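Local coordinates for protein Drep2 (PDB 4D2K) that is an apoptosis-linked member of the CIDE-domain family of DNA fragmentation factor proteins and probably self-associates through this N-terminal CIDE domain, at residues A[9-14]-A[69-74]; A[21-26]-A[39-44]; A[47-52]-A[75-80]. All coordinates share one frame; numbering follows the deposited sequence.

Contact 1. Residues A[9-14]-A[69-74]; sequences KRPLKI and LANNTV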
loop_
_atom_site.group_PDB
_atom_site.type_symbol
_atom_site.label_atom_id
_atom_site.label_comp_id
_atom_site.label_asym_id
_atom_site.label_seq_id
_atom_site.Cartn_x
_atom_site.Cartn_y
_atom_site.Cartn_z
ATOM N N LYS A 9 7.404 -13.513 3.701
ATOM C CA LYS A 9 7.636 -12.083 3.578
ATOM C C LYS A 9 8.009 -11.738 2.140
ATOM O O LYS A 9 8.821 -12.431 1.525
ATOM C CB LYS A 9 8.754 -11.642 4.531
ATOM C CG LYS A 9 8.551 -12.012 6.010
ATOM C CD LYS A 9 7.516 -11.176 6.742
ATOM C CE LYS A 9 7.387 -11.685 8.176
ATOM N NZ LYS A 9 6.590 -10.799 9.067
ATOM N N ARG A 10 7.463 -10.647 1.615
ATOM C CA ARG A 10 7.729 -10.282 0.221
ATOM C C ARG A 10 7.954 -8.770 0.158
ATOM O O ARG A 10 7.355 -8.030 0.938
ATOM C CB ARG A 10 6.554 -10.708 -0.683
ATOM C CG ARG A 10 5.282 -9.886 -0.458
ATOM C CD ARG A 10 4.026 -10.495 -1.064
ATOM N NE ARG A 10 3.638 -11.731 -0.378
ATOM C CZ ARG A 10 2.759 -12.608 -0.857
ATOM N NH1 ARG A 10 2.167 -12.378 -2.018
ATOM N NH2 ARG A 10 2.464 -13.703 -0.168
ATOM N N PRO A 11 8.768 -8.300 -0.794
ATOM C CA PRO A 11 8.963 -6.853 -0.956
ATOM C C PRO A 11 7.796 -6.271 -1.722
ATOM O O PRO A 11 7.301 -6.942 -2.627
ATOM C CB PRO A 11 10.249 -6.750 -1.773
ATOM C CG PRO A 11 10.318 -8.055 -2.529
ATOM C CD PRO A 11 9.650 -9.091 -1.668
ATOM N N LEU A 12 7.335 -5.080 -1.329
ATOM C CA LEU A 12 6.307 -4.333 -2.049
ATOM C C LEU A 12 6.723 -2.867 -1.996
ATOM O O LEU A 12 7.479 -2.485 -1.088
ATOM C CB LEU A 12 4.921 -4.534 -1.418
ATOM C CG LEU A 12 4.362 -5.967 -1.431
ATOM C CD1 LEU A 12 3.067 -6.078 -0.631
ATOM C CD2 LEU A 12 4.193 -6.474 -2.858
ATOM N N LYS A 13 6.253 -2.052 -2.947
ATOM C CA LYS A 13 6.568 -0.619 -2.940
ATOM C C LYS A 13 5.328 0.189 -2.522
ATOM O O LYS A 13 4.234 -0.003 -3.056
ATOM C CB LYS A 13 7.080 -0.161 -4.316
ATOM C CG LYS A 13 8.480 -0.737 -4.710
ATOM C CD LYS A 13 8.781 -0.498 -6.219
ATOM C CE LYS A 13 10.184 -1.006 -6.653
ATOM N NZ LYS A 13 10.450 -0.826 -8.130
ATOM N N ILE A 14 5.498 1.122 -1.597
ATOM C CA ILE A 14 4.363 1.851 -1.084
ATOM C C ILE A 14 4.663 3.337 -1.218
ATOM O O ILE A 14 5.623 3.873 -0.660
ATOM C CB ILE A 14 4.013 1.436 0.381
ATOM C CG1 ILE A 14 2.699 2.077 0.828
ATOM C CG2 ILE A 14 5.106 1.815 1.364
ATOM C CD1 ILE A 14 1.458 1.382 0.293
ATOM N N LEU A 69 -0.506 -10.461 -5.319
ATOM C CA LEU A 69 0.429 -9.414 -5.777
ATOM C C LEU A 69 1.866 -9.903 -6.020
ATOM O O LEU A 69 2.449 -10.543 -5.151
ATOM C CB LEU A 69 0.487 -8.268 -4.750
ATOM C CG LEU A 69 -0.822 -7.536 -4.499
ATOM C CD1 LEU A 69 -0.637 -6.395 -3.491
ATOM C CD2 LEU A 69 -1.410 -7.037 -5.827
ATOM N N ALA A 70 2.457 -9.536 -7.159
ATOM C CA ALA A 70 3.854 -9.851 -7.445
ATOM C C ALA A 70 4.788 -9.012 -6.575
ATOM O O ALA A 70 4.432 -7.883 -6.181
ATOM C CB ALA A 70 4.171 -9.603 -8.923
ATOM N N ASN A 71 5.981 -9.550 -6.304
ATOM C CA ASN A 71 7.035 -8.816 -5.601
ATOM C C ASN A 71 7.230 -7.442 -6.200
ATOM O O ASN A 71 7.271 -7.311 -7.423
ATOM C CB ASN A 71 8.378 -9.535 -5.689
ATOM C CG ASN A 71 8.459 -10.750 -4.805
ATOM O OD1 ASN A 71 7.501 -11.115 -4.127
ATOM N ND2 ASN A 71 9.633 -11.366 -4.776
ATOM N N ASN A 72 7.364 -6.439 -5.338
ATOM C CA ASN A 72 7.621 -5.073 -5.755
ATOM C C ASN A 72 6.560 -4.467 -6.681
ATOM O O ASN A 72 6.837 -3.535 -7.435
ATOM C CB ASN A 72 9.010 -4.981 -6.388
ATOM C CG ASN A 72 10.111 -4.879 -5.340
ATOM O OD1 ASN A 72 10.025 -4.051 -4.421
ATOM N ND2 ASN A 72 11.148 -5.702 -5.468
ATOM N N THR A 73 5.342 -4.994 -6.589
ATOM C CA THR A 73 4.166 -4.285 -7.083
ATOM C C THR A 73 4.117 -2.911 -6.399
ATOM O O THR A 73 4.324 -2.815 -5.178
ATOM C CB THR A 73 2.849 -5.056 -6.791
ATOM O OG1 THR A 73 2.856 -6.309 -7.480
ATOM C CG2 THR A 73 1.637 -4.256 -7.217
ATOM N N VAL A 74 3.891 -1.864 -7.195
ATOM C CA VAL A 74 3.782 -0.497 -6.674
ATOM C C VAL A 74 2.348 -0.197 -6.220
ATOM O O VAL A 74 1.412 -0.292 -7.006
ATOM C CB VAL A 74 4.204 0.551 -7.725
ATOM C CG1 VAL A 74 4.235 1.956 -7.095
ATOM C CG2 VAL A 74 5.551 0.195 -8.319
HETATM O O HOH W 1 8.831 -2.531 -9.256
#

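Contact 2. Residues A[21-26]-A[39-44]; sequences VRKGVV and DKLGVP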
loop_
_atom_site.group_PDB
_atom_site.type_symbol
_atom_site.label_atom_id
_atom_site.label_comp_id
_atom_site.label_asym_id
_atom_site.label_seq_id
_atom_site.Cartn_x
_atom_site.Cartn_y
_atom_site.Cartn_z
ATOM N N VAL A 21 6.495 10.597 -1.849
ATOM C CA VAL A 21 7.232 9.777 -0.913
ATOM C C VAL A 21 7.061 8.337 -1.396
ATOM O O VAL A 21 5.947 7.884 -1.666
ATOM C CB VAL A 21 6.735 9.927 0.539
ATOM C CG1 VAL A 21 7.409 8.929 1.444
ATOM C CG2 VAL A 21 6.914 11.383 1.041
ATOM N N ARG A 22 8.188 7.647 -1.522
ATOM C CA ARG A 22 8.267 6.360 -2.167
ATOM C C ARG A 22 9.085 5.456 -1.268
ATOM O O ARG A 22 10.272 5.722 -1.066
ATOM C CB ARG A 22 8.926 6.515 -3.518
ATOM C CG ARG A 22 8.112 7.298 -4.486
ATOM C CD ARG A 22 8.796 7.390 -5.812
ATOM N NE ARG A 22 7.975 8.170 -6.732
ATOM C CZ ARG A 22 8.008 8.046 -8.051
ATOM N NH1 ARG A 22 8.831 7.163 -8.613
ATOM N NH2 ARG A 22 7.212 8.799 -8.808
ATOM N N LYS A 23 8.464 4.410 -0.737
ATOM C CA LYS A 23 9.091 3.569 0.278
ATOM C C LYS A 23 9.044 2.092 -0.104
ATOM O O LYS A 23 8.214 1.667 -0.895
ATOM C CB LYS A 23 8.387 3.746 1.631
ATOM C CG LYS A 23 8.384 5.177 2.162
ATOM C CD LYS A 23 9.748 5.563 2.654
ATOM C CE LYS A 23 9.749 6.933 3.258
ATOM N NZ LYS A 23 10.824 7.048 4.240
ATOM N N GLY A 24 9.908 1.294 0.501
ATOM C CA GLY A 24 9.907 -0.122 0.223
ATOM C C GLY A 24 9.590 -0.811 1.529
ATOM O O GLY A 24 10.102 -0.419 2.578
ATOM N N VAL A 25 8.740 -1.835 1.472
ATOM C CA VAL A 25 8.392 -2.566 2.674
ATOM C C VAL A 25 8.519 -4.021 2.373
ATOM O O VAL A 25 8.456 -4.437 1.214
ATOM C CB VAL A 25 6.943 -2.262 3.159
ATOM C CG1 VAL A 25 6.781 -0.788 3.527
ATOM C CG2 VAL A 25 5.915 -2.709 2.102
ATOM N N VAL A 26 8.659 -4.807 3.428
ATOM C CA VAL A 26 8.716 -6.248 3.296
ATOM C C VAL A 26 7.726 -6.841 4.268
ATOM O O VAL A 26 7.894 -6.702 5.474
ATOM C CB VAL A 26 10.124 -6.800 3.576
ATOM C CG1 VAL A 26 10.124 -8.330 3.427
ATOM C CG2 VAL A 26 11.130 -6.175 2.637
ATOM N N ASP A 39 3.364 3.204 8.932
ATOM C CA ASP A 39 4.624 3.620 9.559
ATOM C C ASP A 39 5.599 4.286 8.574
ATOM O O ASP A 39 6.177 5.321 8.859
ATOM C CB ASP A 39 5.337 2.443 10.226
ATOM C CG ASP A 39 6.687 2.849 10.818
ATOM O OD1 ASP A 39 6.698 3.668 11.753
ATOM O OD2 ASP A 39 7.742 2.376 10.332
ATOM N N LYS A 40 5.822 3.663 7.426
ATOM C CA LYS A 40 6.804 4.184 6.488
ATOM C C LYS A 40 6.340 5.509 5.867
ATOM O O LYS A 40 7.158 6.351 5.460
ATOM C CB LYS A 40 7.078 3.141 5.396
ATOM C CG LYS A 40 7.950 1.955 5.844
ATOM C CD LYS A 40 9.420 2.246 5.650
ATOM C CE LYS A 40 10.269 0.969 5.545
ATOM N NZ LYS A 40 10.011 -0.027 6.621
ATOM N N LEU A 41 5.029 5.720 5.797
ATOM C CA LEU A 41 4.577 6.987 5.243
ATOM C C LEU A 41 4.253 8.002 6.343
ATOM O O LEU A 41 3.757 9.076 6.055
ATOM C CB LEU A 41 3.380 6.779 4.315
ATOM C CG LEU A 41 3.779 6.597 2.837
ATOM C CD1 LEU A 41 4.795 5.504 2.677
ATOM C CD2 LEU A 41 2.562 6.283 1.973
ATOM N N GLY A 42 4.565 7.674 7.594
ATOM C CA GLY A 42 4.393 8.610 8.696
ATOM C C GLY A 42 2.933 8.893 9.038
ATOM O O GLY A 42 2.581 9.962 9.543
ATOM N N VAL A 43 2.099 7.886 8.823
ATOM C CA VAL A 43 0.682 7.944 9.125
ATOM C C VAL A 43 0.452 7.345 10.515
ATOM O O VAL A 43 0.949 6.251 10.809
ATOM C CB VAL A 43 -0.142 7.141 8.076
ATOM C CG1 VAL A 43 -1.637 7.133 8.415
ATOM C CG2 VAL A 43 0.115 7.667 6.655
ATOM N N PRO A 44 -0.292 8.062 11.380
ATOM C CA PRO A 44 -0.508 7.570 12.748
ATOM C C PRO A 44 -1.168 6.203 12.681
ATOM O O PRO A 44 -2.005 5.985 11.802
ATOM C CB PRO A 44 -1.439 8.615 13.373
ATOM C CG PRO A 44 -1.292 9.843 12.536
ATOM C CD PRO A 44 -0.552 9.507 11.262
#

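Contact 3. Residues A[47-52]-A[75-80]; sequences EPVRVV and LLLLRQ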
loop_
_atom_site.group_PDB
_atom_site.type_symbol
_atom_site.label_atom_id
_atom_site.label_comp_id
_atom_site.label_asym_id
_atom_site.label_seq_id
_atom_site.Cartn_x
_atom_site.Cartn_y
_atom_site.Cartn_z
ATOM N N GLU A 47 -5.034 5.569 12.307
ATOM C CA GLU A 47 -5.780 6.233 11.237
ATOM C C GLU A 47 -6.112 5.294 10.090
ATOM O O GLU A 47 -5.248 4.547 9.629
ATOM C CB GLU A 47 -4.987 7.425 10.712
ATOM C CG GLU A 47 -5.653 8.140 9.555
ATOM C CD GLU A 47 -4.821 9.271 8.999
ATOM O OE1 GLU A 47 -3.985 9.821 9.747
ATOM O OE2 GLU A 47 -4.992 9.602 7.805
ATOM N N PRO A 48 -7.364 5.348 9.600
ATOM C CA PRO A 48 -7.671 4.424 8.510
ATOM C C PRO A 48 -7.199 4.944 7.166
ATOM O O PRO A 48 -7.090 6.161 6.923
ATOM C CB PRO A 48 -9.202 4.325 8.553
ATOM C CG PRO A 48 -9.667 5.458 9.513
ATOM C CD PRO A 48 -8.472 6.285 9.845
ATOM N N VAL A 49 -6.907 3.989 6.294
ATOM C CA VAL A 49 -6.302 4.273 5.003
ATOM C C VAL A 49 -6.882 3.303 3.989
ATOM O O VAL A 49 -7.516 2.295 4.337
ATOM C CB VAL A 49 -4.737 4.130 5.026
ATOM C CG1 VAL A 49 -4.108 5.098 6.016
ATOM C CG2 VAL A 49 -4.325 2.700 5.374
ATOM N N ARG A 50 -6.650 3.602 2.727
ATOM C CA ARG A 50 -6.972 2.678 1.673
ATOM C C ARG A 50 -5.683 2.356 0.901
ATOM O O ARG A 50 -4.777 3.171 0.830
ATOM C CB ARG A 50 -8.059 3.295 0.796
ATOM C CG ARG A 50 -9.419 3.294 1.486
ATOM C CD ARG A 50 -10.389 4.300 0.891
ATOM N NE ARG A 50 -9.844 5.656 0.935
ATOM C CZ ARG A 50 -9.503 6.362 -0.139
ATOM N NH1 ARG A 50 -9.677 5.852 -1.355
ATOM N NH2 ARG A 50 -9.007 7.587 0.004
ATOM N N VAL A 51 -5.589 1.160 0.347
ATOM C CA VAL A 51 -4.420 0.803 -0.449
ATOM C C VAL A 51 -4.880 0.503 -1.862
ATOM O O VAL A 51 -5.828 -0.247 -2.052
ATOM C CB VAL A 51 -3.667 -0.405 0.152
ATOM C CG1 VAL A 51 -2.522 -0.814 -0.755
ATOM C CG2 VAL A 51 -3.150 -0.060 1.552
ATOM N N VAL A 52 -4.240 1.095 -2.858
ATOM C CA VAL A 52 -4.669 0.828 -4.217
ATOM C C VAL A 52 -3.471 0.521 -5.087
ATOM O O VAL A 52 -2.351 0.887 -4.755
ATOM C CB VAL A 52 -5.462 2.037 -4.843
ATOM C CG1 VAL A 52 -6.712 2.359 -4.037
ATOM C CG2 VAL A 52 -4.567 3.274 -4.972
ATOM N N LEU A 75 2.197 0.140 -4.948
ATOM C CA LEU A 75 0.914 0.439 -4.317
ATOM C C LEU A 75 0.895 1.889 -3.826
ATOM O O LEU A 75 1.940 2.450 -3.516
ATOM C CB LEU A 75 0.654 -0.509 -3.141
ATOM C CG LEU A 75 0.614 -2.015 -3.413
ATOM C CD1 LEU A 75 0.512 -2.822 -2.107
ATOM C CD2 LEU A 75 -0.551 -2.341 -4.355
ATOM N N LEU A 76 -0.279 2.513 -3.788
ATOM C CA LEU A 76 -0.401 3.830 -3.176
ATOM C C LEU A 76 -1.207 3.678 -1.904
ATOM O O LEU A 76 -2.199 2.945 -1.848
ATOM C CB LEU A 76 -1.086 4.849 -4.101
ATOM C CG LEU A 76 -0.578 5.076 -5.528
ATOM C CD1 LEU A 76 -1.300 6.259 -6.155
ATOM C CD2 LEU A 76 0.929 5.274 -5.583
ATOM N N LEU A 77 -0.786 4.402 -0.885
ATOM C CA LEU A 77 -1.555 4.473 0.325
ATOM C C LEU A 77 -2.340 5.784 0.244
ATOM O O LEU A 77 -1.755 6.828 0.050
ATOM C CB LEU A 77 -0.629 4.420 1.536
ATOM C CG LEU A 77 -1.175 4.141 2.927
ATOM C CD1 LEU A 77 -0.067 3.570 3.778
ATOM C CD2 LEU A 77 -1.655 5.430 3.533
ATOM N N LEU A 78 -3.659 5.713 0.357
ATOM C CA LEU A 78 -4.527 6.893 0.323
ATOM C C LEU A 78 -5.100 7.156 1.695
ATOM O O LEU A 78 -5.702 6.262 2.303
ATOM C CB LEU A 78 -5.699 6.697 -0.647
ATOM C CG LEU A 78 -5.352 6.294 -2.077
ATOM C CD1 LEU A 78 -6.608 6.089 -2.901
ATOM C CD2 LEU A 78 -4.446 7.326 -2.708
ATOM N N ARG A 79 -4.908 8.363 2.201
ATOM C CA ARG A 79 -5.540 8.746 3.460
ATOM C C ARG A 79 -6.534 9.881 3.234
ATOM O O ARG A 79 -6.544 10.503 2.167
ATOM C CB ARG A 79 -4.488 9.154 4.487
ATOM C CG ARG A 79 -3.326 9.954 3.899
ATOM C CD ARG A 79 -2.262 10.252 4.944
ATOM N NE ARG A 79 -2.862 10.694 6.199
ATOM C CZ ARG A 79 -2.178 11.220 7.209
ATOM N NH1 ARG A 79 -0.869 11.393 7.102
ATOM N NH2 ARG A 79 -2.805 11.593 8.317
ATOM N N GLN A 80 -7.379 10.122 4.232
ATOM C CA GLN A 80 -8.224 11.320 4.297
ATOM C C GLN A 80 -8.764 11.878 2.986
ATOM O O GLN A 80 -8.426 13.013 2.629
ATOM C CB GLN A 80 -7.437 12.462 4.956
ATOM C CG GLN A 80 -7.220 12.373 6.458
ATOM C CD GLN A 80 -6.544 13.624 6.988
ATOM O OE1 GLN A 80 -5.916 14.372 6.227
ATOM N NE2 GLN A 80 -6.680 13.868 8.288
#

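Contact 1. Residues A[9-14]-A[69-74]
Ala-70 O, which has the CD2 methyl of Leu-12 against it at 3.6 Å, is gripped by two donors of a single residue. The hydroxyl OG1 of Thr-73 donates to Ala-70 O over 2.6 Å, and the backbone N of Thr-73 reaches the same oxygen from the same face of its carbonyl plane. The backbone bond closes a type II beta turn from Ala-70 to Thr-73, and the hydroxyl bond fixes the rotation of the threonine side chain.

The turn in its turn binds the edge of strand 10-14. Asn-72 N donates to Pro-11 O at 2.8 Å; the bond is almost straight at its hydrogen (175°), yet the donor stands above the carbonyl plane of Pro-11. Two residues on from Pro-11, Lys-13 N gives a second backbone bond to Thr-73 O, 3.0 Å long.

Two asparagine amides pack round the proline ring. CG of Asn-71 lies 3.7 Å from CD of Pro-11, while the side chain of Asn-72 crosses the ring at about a right angle and sets OD1 and ND2 beside its CB and CG. Lys-13 carries its CG beside the backbone N (chi1 -68°) and is extended from there, which draws its aliphatic chain across Asn-72, with CG of Lys-13 3.7 Å from OD1 of Asn-72, and lays CD of Lys-13 3.9 Å from CG2 of Val-74. A water 2.6 Å from Lys-13 NZ accepts from that ammonium group and donates to Asn-72 O, tying the lysine tip back to the turn. At the other end, Arg-10 passes beside Leu-69 O and bonds through NH1 to Arg-67 O.

The parallel pairing of Lys-13 with Val-74 starts here, joining the first and last strands of the domain as in the ubiquitin-like fold to which CIDE-N domains belong.

Contact 2. Residues A[21-26]-A[39-44]
Val-21, just ahead of strand 22-27, makes a light apolar contact with the chain leaving the helix: its CG1 lies 4.5 Å from CD1 of Leu-41. Its backbone N is bonded to OD2 of Asp-16, the last residue of strand 10-16.

Lys-23 carries more of the contact. Its CG stands beside the backbone N, and a second bend (chi2 -73°) folds the chain along the end of the helix instead of sending it straight out from the sheet. CG of Lys-23 comes within 3.6 Å of CD1 of Leu-41, the two side chains sliding past each other in opposite directions. CB of Lys-23 lies 4.0 Å from CB of Lys-40. CE of Lys-23 ends 3.4 Å from Lys-40 O, a carbonyl of the last helical turn. The lysine thus works here through its methylenes, and no hydrogen bond joins the two segments.

Gly-24 offers its backbone: CE of Lys-40 approaches Gly-24 O to 3.3 Å. Lys-40 is bent at chi2 and again at chi4, which brings its CE, rather than its charged end, close to this carbonyl. Next comes Val-25, whose CG1 meets CG of Lys-40 at 3.8 Å, these two also passing in opposite directions; the Lys-40 side chain therefore touches three successive residues of the strand, Lys-23 to Val-25.

The helix stops at this point in a Schellman motif. Gly-42, with its positive phi of 70°, is the C-prime residue, its N bonding to Asp-39 O at 3.1 Å while Val-43 N bonds to Lys-38 O.

The last turn of helix 30-40 so lies against strand 22-27 at the margin of the sheet, Val-25 also packing on Arg-36, while Leu-41 turns inward over Ile-14 of strand 10-16 and Leu-77 of strand 74-79.

Contact 3. Residues A[47-52]-A[75-80]
Glu-47 reaches out in an extended shape (chi1 177°), while Arg-79 holds its CG between backbone N and carbonyl carbon (chi1 39°) and bends at chi3, so that the two side chains cross at about a right angle and meet at their charged ends. NH2 of Arg-79 lies 2.6 Å from OE1 of Glu-47, and NE of Arg-79 gives OE2 of Glu-47 a bent bond of 2.9 Å on its syn side. The carboxylate and guanidinium planes are 54° apart, a twisted two-point salt bridge. A leucine at Arg-79 would probably leave the Glu-47 carboxylate without its opposite charge and free to swing.

Beyond this pair, strands 49-52 and 75-79 run antiparallel, in the ubiquitin-like sheet of the CIDE-N domain. Arg-50 with Leu-78 and Val-52 with Leu-76 are hydrogen-bonded pairs, the bond from Leu-78 N to Arg-50 O measuring 2.8 Å. On the face with Leu-34 of helix 30-40, CG1 of Val-49 presses against CD2 of Leu-77 at 3.5 Å, and CG1 of Val-51 meets CD1 of Leu-75 at 3.9 Å. On the other face CB of Leu-78 lies over one face of the Arg-50 guanidinium, 3.5 Å from NH2 of Arg-50, and that NH2 bonds to Glu-82 O; CG1 of Val-52 touches CD1 of Leu-78 at 3.9 Å.

In the fold
The three contacts all belong to one mixed sheet and the helix 30-40 packed on it. Strand 10-16 joins contact 1 to contact 2, being neighbour to strand 22-27, and strand 74-79 runs from contact 1 straight into contact 3, where it meets strand 49-53. The centres of contacts 1 and 2 are about 13 Å apart, those of 2 and 3 about 11 Å, and those of 1 and 3 about 16 Å, on opposite sides of the chain's centre. Along the chain, contact 2 is nested inside contact 1 and precedes contact 3, whose segments alternate with those of contact 1. The first and last strands are thereby joined within a single compact CIDE domain.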